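Local coordinates for response regulator ChrA (Corynebacterium diphtheriae, PDB 4YN8), which probably binds DNA as the transcription-regulating response regulator of a haem-sensing two-component system, with a magnesium-binding receiver domain and a LuxR-type helix-turn-helix domain, at residues G99-D104 / T123-V128; L65-A70 / V93-M98. The protein carries 1 engineered substitution. All coordinates share one frame; numbering follows the deposited sequence.

Contact 1 (G99-D104 / T123-V128); sequences GYLLKD and TLAPEV. With SO4 (sulfate ion), chain B.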
loop_
_atom_site.group_PDB
_atom_site.type_symbol
_atom_site.label_atom_id
_atom_site.label_comp_id
_atom_site.label_asym_id
_atom_site.label_seq_id
_atom_site.Cartn_x
_atom_site.Cartn_y
_atom_site.Cartn_z
ATOM N N GLY A 99 15.169 2.324 2.891
ATOM C CA GLY A 99 14.538 3.474 3.545
ATOM C C GLY A 99 13.201 3.862 2.985
ATOM O O GLY A 99 12.873 3.534 1.835
ATOM N N TYR A 100 12.442 4.584 3.805
ATOM C CA TYR A 100 11.125 5.098 3.450
ATOM C C TYR A 100 11.062 6.510 4.050
ATOM O O TYR A 100 11.476 6.717 5.202
ATOM C CB TYR A 100 9.988 4.279 4.101
ATOM C CG TYR A 100 9.903 2.869 3.598
ATOM C CD1 TYR A 100 10.701 1.862 4.118
ATOM C CD2 TYR A 100 9.099 2.588 2.559
ATOM C CE1 TYR A 100 10.700 0.608 3.572
ATOM C CE2 TYR A 100 9.003 1.295 2.042
ATOM C CZ TYR A 100 9.834 0.336 2.537
ATOM O OH TYR A 100 9.777 -0.906 1.980
ATOM N N LEU A 101 10.498 7.426 3.290
ATOM C CA LEU A 101 10.324 8.820 3.738
ATOM C C LEU A 101 9.184 9.441 2.997
ATOM O O LEU A 101 8.860 9.028 1.880
ATOM C CB LEU A 101 11.607 9.619 3.479
ATOM C CG LEU A 101 11.724 10.935 4.252
ATOM C CD1 LEU A 101 11.978 10.710 5.720
ATOM C CD2 LEU A 101 12.845 11.802 3.630
ATOM N N LEU A 102 8.521 10.430 3.597
ATOM C CA LEU A 102 7.557 11.192 2.847
ATOM C C LEU A 102 8.193 12.281 2.012
ATOM O O LEU A 102 9.175 12.870 2.402
ATOM C CB LEU A 102 6.488 11.816 3.746
ATOM C CG LEU A 102 5.647 10.845 4.562
ATOM C CD1 LEU A 102 4.627 11.625 5.395
ATOM C CD2 LEU A 102 4.963 9.854 3.680
ATOM N N LYS A 103 7.590 12.579 0.876
ATOM C CA LYS A 103 8.173 13.570 -0.070
ATOM C C LYS A 103 8.222 14.985 0.439
ATOM O O LYS A 103 9.084 15.742 -0.000
ATOM C CB LYS A 103 7.432 13.592 -1.390
ATOM C CG LYS A 103 7.560 12.327 -2.190
ATOM C CD LYS A 103 6.782 12.352 -3.504
ATOM C CE LYS A 103 6.934 11.025 -4.209
ATOM N NZ LYS A 103 5.844 10.875 -5.148
ATOM N N ASP A 104 7.353 15.313 1.380
ATOM C CA ASP A 104 7.383 16.637 2.015
ATOM C C ASP A 104 7.990 16.666 3.421
ATOM O O ASP A 104 7.774 17.591 4.190
ATOM C CB ASP A 104 5.978 17.207 1.999
ATOM C CG ASP A 104 4.991 16.389 2.832
ATOM O OD1 ASP A 104 5.355 15.347 3.458
ATOM O OD2 ASP A 104 3.805 16.827 2.876
ATOM N N THR A 123 15.835 3.359 7.259
ATOM C CA THR A 123 15.031 4.522 7.627
ATOM C C THR A 123 13.608 4.105 7.581
ATOM O O THR A 123 13.037 3.998 6.545
ATOM C CB THR A 123 15.247 5.735 6.701
ATOM O OG1 THR A 123 16.628 6.083 6.730
ATOM C CG2 THR A 123 14.390 6.958 7.104
ATOM N N LEU A 124 13.032 3.813 8.746
ATOM C CA LEU A 124 11.611 3.480 8.814
ATOM C C LEU A 124 10.890 4.679 9.385
ATOM O O LEU A 124 10.556 4.750 10.592
ATOM C CB LEU A 124 11.432 2.238 9.663
ATOM C CG LEU A 124 12.255 1.046 9.233
ATOM C CD1 LEU A 124 11.965 -0.159 10.141
ATOM C CD2 LEU A 124 11.979 0.705 7.776
ATOM N N ALA A 125 10.721 5.679 8.545
ATOM C CA ALA A 125 10.355 6.988 9.054
ATOM C C ALA A 125 9.011 6.904 9.794
ATOM O O ALA A 125 8.017 6.345 9.277
ATOM C CB ALA A 125 10.259 8.008 7.927
ATOM N N PRO A 126 8.941 7.497 10.997
ATOM C CA PRO A 126 7.673 7.445 11.745
ATOM C C PRO A 126 6.488 7.967 10.975
ATOM O O PRO A 126 5.379 7.456 11.143
ATOM C CB PRO A 126 7.988 8.335 13.016
ATOM C CG PRO A 126 9.434 8.085 13.212
ATOM C CD PRO A 126 10.043 8.027 11.824
ATOM N N GLU A 127 6.687 8.984 10.117
ATOM C CA GLU A 127 5.598 9.521 9.355
ATOM C C GLU A 127 5.063 8.528 8.328
ATOM O O GLU A 127 3.901 8.546 8.007
ATOM C CB GLU A 127 6.005 10.814 8.659
ATOM C CG GLU A 127 6.401 11.926 9.641
ATOM C CD GLU A 127 7.795 11.818 10.236
ATOM O OE1 GLU A 127 8.595 10.870 9.921
ATOM O OE2 GLU A 127 8.117 12.713 11.084
ATOM N N VAL A 128 5.962 7.701 7.789
ATOM C CA VAL A 128 5.545 6.676 6.871
ATOM C C VAL A 128 4.776 5.577 7.628
ATOM O O VAL A 128 3.746 5.095 7.172
ATOM C CB VAL A 128 6.725 6.104 6.058
ATOM C CG1 VAL A 128 6.257 4.952 5.199
ATOM C CG2 VAL A 128 7.326 7.219 5.163
HETATM S S SO4 B . 3.598 7.900 -4.592
HETATM O O1 SO4 B . 3.635 9.300 -4.134
HETATM O O2 SO4 B . 2.251 7.366 -4.382
HETATM O O3 SO4 B . 3.926 7.644 -6.017
HETATM O O4 SO4 B . 4.590 7.059 -3.781
#
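Thr-123 O is gripped by one sound hydrogen bond, one C-H...O contact and one weak bond. Tyr-100 N donates to Thr-123 O at 2.9 Å (N-H...O angle 143°), and Gly-99 CA lies 3.4 Å from the same Thr-123 O. The weak bond comes from Ala-125 N as the chain leaves the short edge strand. Thr-123 is paired with Gly-99 across the strands, Gly-99 CA lying 3.9 Å from Thr-123 CB; without a side chain on the glycine, the strands can draw together here. On the other face of the sheet the Tyr-100 ring and Leu-124 run side by side, pointing the same way. With CG beside the backbone N (chi1 -66°), the ring is carried to where its hydroxyl can bond Ala-92 O. Beyond the strand, helix 126-136 turns back over strand 99-102: Val-128 CG2 lies 3.6 Å from Leu-101 C, and Leu-102 CD1 reaches 3.6 Å from Glu-127 CB. At the strand's far end Lys-103 NZ bonds sulfate O1 at 2.9 Å, and also Asp-54, a magnesium ligand. The whole is a parallel beta-alpha-beta unit, with the lysine characteristic of the CheY-like receiver active site just after its first strand.

Contact 2 (L65-A70 / V93-M98); sequences LTRALA and VEAGAM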
loop_
_atom_site.group_PDB
_atom_site.type_symbol
_atom_site.label_atom_id
_atom_site.label_comp_id
_atom_site.label_asym_id
_atom_site.label_seq_id
_atom_site.Cartn_x
_atom_site.Cartn_y
_atom_site.Cartn_z
ATOM N N LEU A 65 10.388 -2.477 -8.709
ATOM C CA LEU A 65 11.784 -2.056 -8.796
ATOM C C LEU A 65 12.603 -2.395 -7.537
ATOM O O LEU A 65 13.764 -2.863 -7.597
ATOM C CB LEU A 65 11.881 -0.535 -9.059
ATOM C CG LEU A 65 13.281 0.038 -8.999
ATOM C CD1 LEU A 65 14.068 -0.579 -10.159
ATOM C CD2 LEU A 65 13.214 1.575 -9.043
ATOM N N THR A 66 12.000 -2.125 -6.372
ATOM C CA THR A 66 12.631 -2.473 -5.090
ATOM C C THR A 66 12.986 -3.956 -5.019
ATOM O O THR A 66 14.107 -4.299 -4.643
ATOM C CB THR A 66 11.783 -1.992 -3.890
ATOM O OG1 THR A 66 11.681 -0.551 -4.024
ATOM C CG2 THR A 66 12.426 -2.350 -2.562
ATOM N N ARG A 67 12.044 -4.811 -5.367
ATOM C CA ARG A 67 12.270 -6.253 -5.326
ATOM C C ARG A 67 13.320 -6.680 -6.350
ATOM O O ARG A 67 14.185 -7.539 -6.066
ATOM C CB ARG A 67 10.957 -6.999 -5.542
ATOM C CG ARG A 67 9.956 -6.779 -4.397
ATOM C CD ARG A 67 10.390 -7.525 -3.117
ATOM N NE ARG A 67 10.971 -8.838 -3.504
ATOM C CZ ARG A 67 12.219 -9.234 -3.245
ATOM N NH1 ARG A 67 12.984 -8.487 -2.487
ATOM N NH2 ARG A 67 12.673 -10.426 -3.700
ATOM N N ALA A 68 13.281 -6.056 -7.509
ATOM C CA ALA A 68 14.207 -6.401 -8.596
ATOM C C ALA A 68 15.614 -6.063 -8.206
ATOM O O ALA A 68 16.571 -6.869 -8.430
ATOM C CB ALA A 68 13.812 -5.739 -9.911
ATOM N N LEU A 69 15.792 -4.873 -7.617
ATOM C CA LEU A 69 17.129 -4.485 -7.163
ATOM C C LEU A 69 17.637 -5.365 -6.019
ATOM O O LEU A 69 18.848 -5.677 -5.950
ATOM C CB LEU A 69 17.227 -2.999 -6.804
ATOM C CG LEU A 69 16.944 -2.073 -8.013
ATOM C CD1 LEU A 69 16.974 -0.600 -7.602
ATOM C CD2 LEU A 69 17.862 -2.275 -9.188
ATOM N N ALA A 70 16.713 -5.765 -5.145
ATOM C CA ALA A 70 17.075 -6.666 -4.045
ATOM C C ALA A 70 17.591 -8.012 -4.668
ATOM O O ALA A 70 18.641 -8.562 -4.236
ATOM C CB ALA A 70 15.873 -6.916 -3.152
ATOM N N VAL A 93 5.850 -1.075 1.629
ATOM C CA VAL A 93 6.548 -1.356 2.882
ATOM C C VAL A 93 6.980 -2.842 2.924
ATOM O O VAL A 93 8.107 -3.187 3.353
ATOM C CB VAL A 93 5.697 -0.916 4.087
ATOM C CG1 VAL A 93 6.311 -1.383 5.421
ATOM C CG2 VAL A 93 5.567 0.616 4.087
ATOM N N GLU A 94 6.114 -3.717 2.464
ATOM C CA GLU A 94 6.439 -5.162 2.421
ATOM C C GLU A 94 7.597 -5.489 1.511
ATOM O O GLU A 94 8.270 -6.504 1.704
ATOM C CB GLU A 94 5.235 -5.972 2.011
ATOM C CG GLU A 94 4.189 -5.993 3.131
ATOM C CD GLU A 94 2.901 -6.711 2.742
ATOM O OE1 GLU A 94 2.503 -6.659 1.547
ATOM O OE2 GLU A 94 2.282 -7.321 3.657
ATOM N N ALA A 95 7.868 -4.631 0.565
ATOM C CA ALA A 95 9.000 -4.853 -0.344
ATOM C C ALA A 95 10.340 -4.729 0.332
ATOM O O ALA A 95 11.366 -5.197 -0.217
ATOM C CB ALA A 95 8.906 -3.953 -1.546
ATOM N N GLY A 96 10.402 -4.091 1.497
ATOM C CA GLY A 96 11.655 -4.033 2.238
ATOM C C GLY A 96 12.768 -3.196 1.667
ATOM O O GLY A 96 13.976 -3.594 1.682
ATOM N N ALA A 97 12.420 -2.013 1.165
ATOM C CA ALA A 97 13.432 -1.037 0.799
ATOM C C ALA A 97 14.251 -0.658 2.030
ATOM O O ALA A 97 13.749 -0.688 3.138
ATOM C CB ALA A 97 12.780 0.194 0.244
ATOM N N MET A 98 15.492 -0.274 1.803
ATOM C CA MET A 98 16.379 0.202 2.861
ATOM C C MET A 98 15.733 1.350 3.622
ATOM O O MET A 98 15.722 1.327 4.870
ATOM C CB MET A 98 17.728 0.601 2.295
ATOM C CG MET A 98 18.783 1.038 3.272
ATOM S SD MET A 98 19.260 -0.244 4.463
ATOM C CE MET A 98 19.756 -1.563 3.411
HETATM O O HOH W 1 13.622 -6.789 -0.480
#
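Ala-95 meets Thr-66 and Arg-67 where helix 62-72 of the CheY-like alpha/beta receiver fold packs against the chain between helix 89-94 and strand 99-102. The Ala-95 methyl sits near both neighbours, with CB 4.0 Å from Thr-66 CG2 and 4.1 Å from Arg-67 CG, so that the small residue lets the two helical side chains close over it. Its carbonyl is engaged differently. The bend at chi2 (-72°) brings Arg-67 CD to 3.8 Å from Ala-95 O, and the further bend at chi3 turns the guanidinium toward a bridging water. That water joins the two residues: it donates to Ala-95 O at 2.8 Å and accepts a weak bond from Arg-67 NH1, lying in plane at the guanidinium edge. The polar link is therefore indirect, and the direct touch is van der Waals packing of aliphatic carbons on the methyls and backbone of 95-97. Gly-96 follows with positive phi (70°), a backbone shape that favours glycine, and turns the chain from helical geometry toward the sheet. Ala-97 then packs against the Thr-66 methyl, while its N is held by the Tyr-100 hydroxyl and its O by Arg-122. Thr-66 also leans on Val-77 and Ile-79 of strand 77-81. With OG1 beside the backbone N and bonded to Gly-62 O, Thr-66 CG2 lies toward the 95-97 turn and ends 3.8 Å from Ala-97 CB.

Along the chain the two contacts come in series, contact 2 closing at Met-98 and contact 1 opening at the very next residue, with centres 15 Å apart. Contact 2 packs helix 62-72 against the turn that leads from helix 89-94 to the sheet; contact 1 completes the sheet's edge, where strands 99-102 and 123-124 run in parallel, and leads on into helix 126-136. They also touch directly: Thr-123 N probably bonds Met-98 O at 3.1 Å, extending the pairing of the edge strand, and Tyr-100 OH probably bonds Val-93 O, also at 3.1 Å. The pair illustrates how a receiver domain links its surface helices to the strand that ends at the active site.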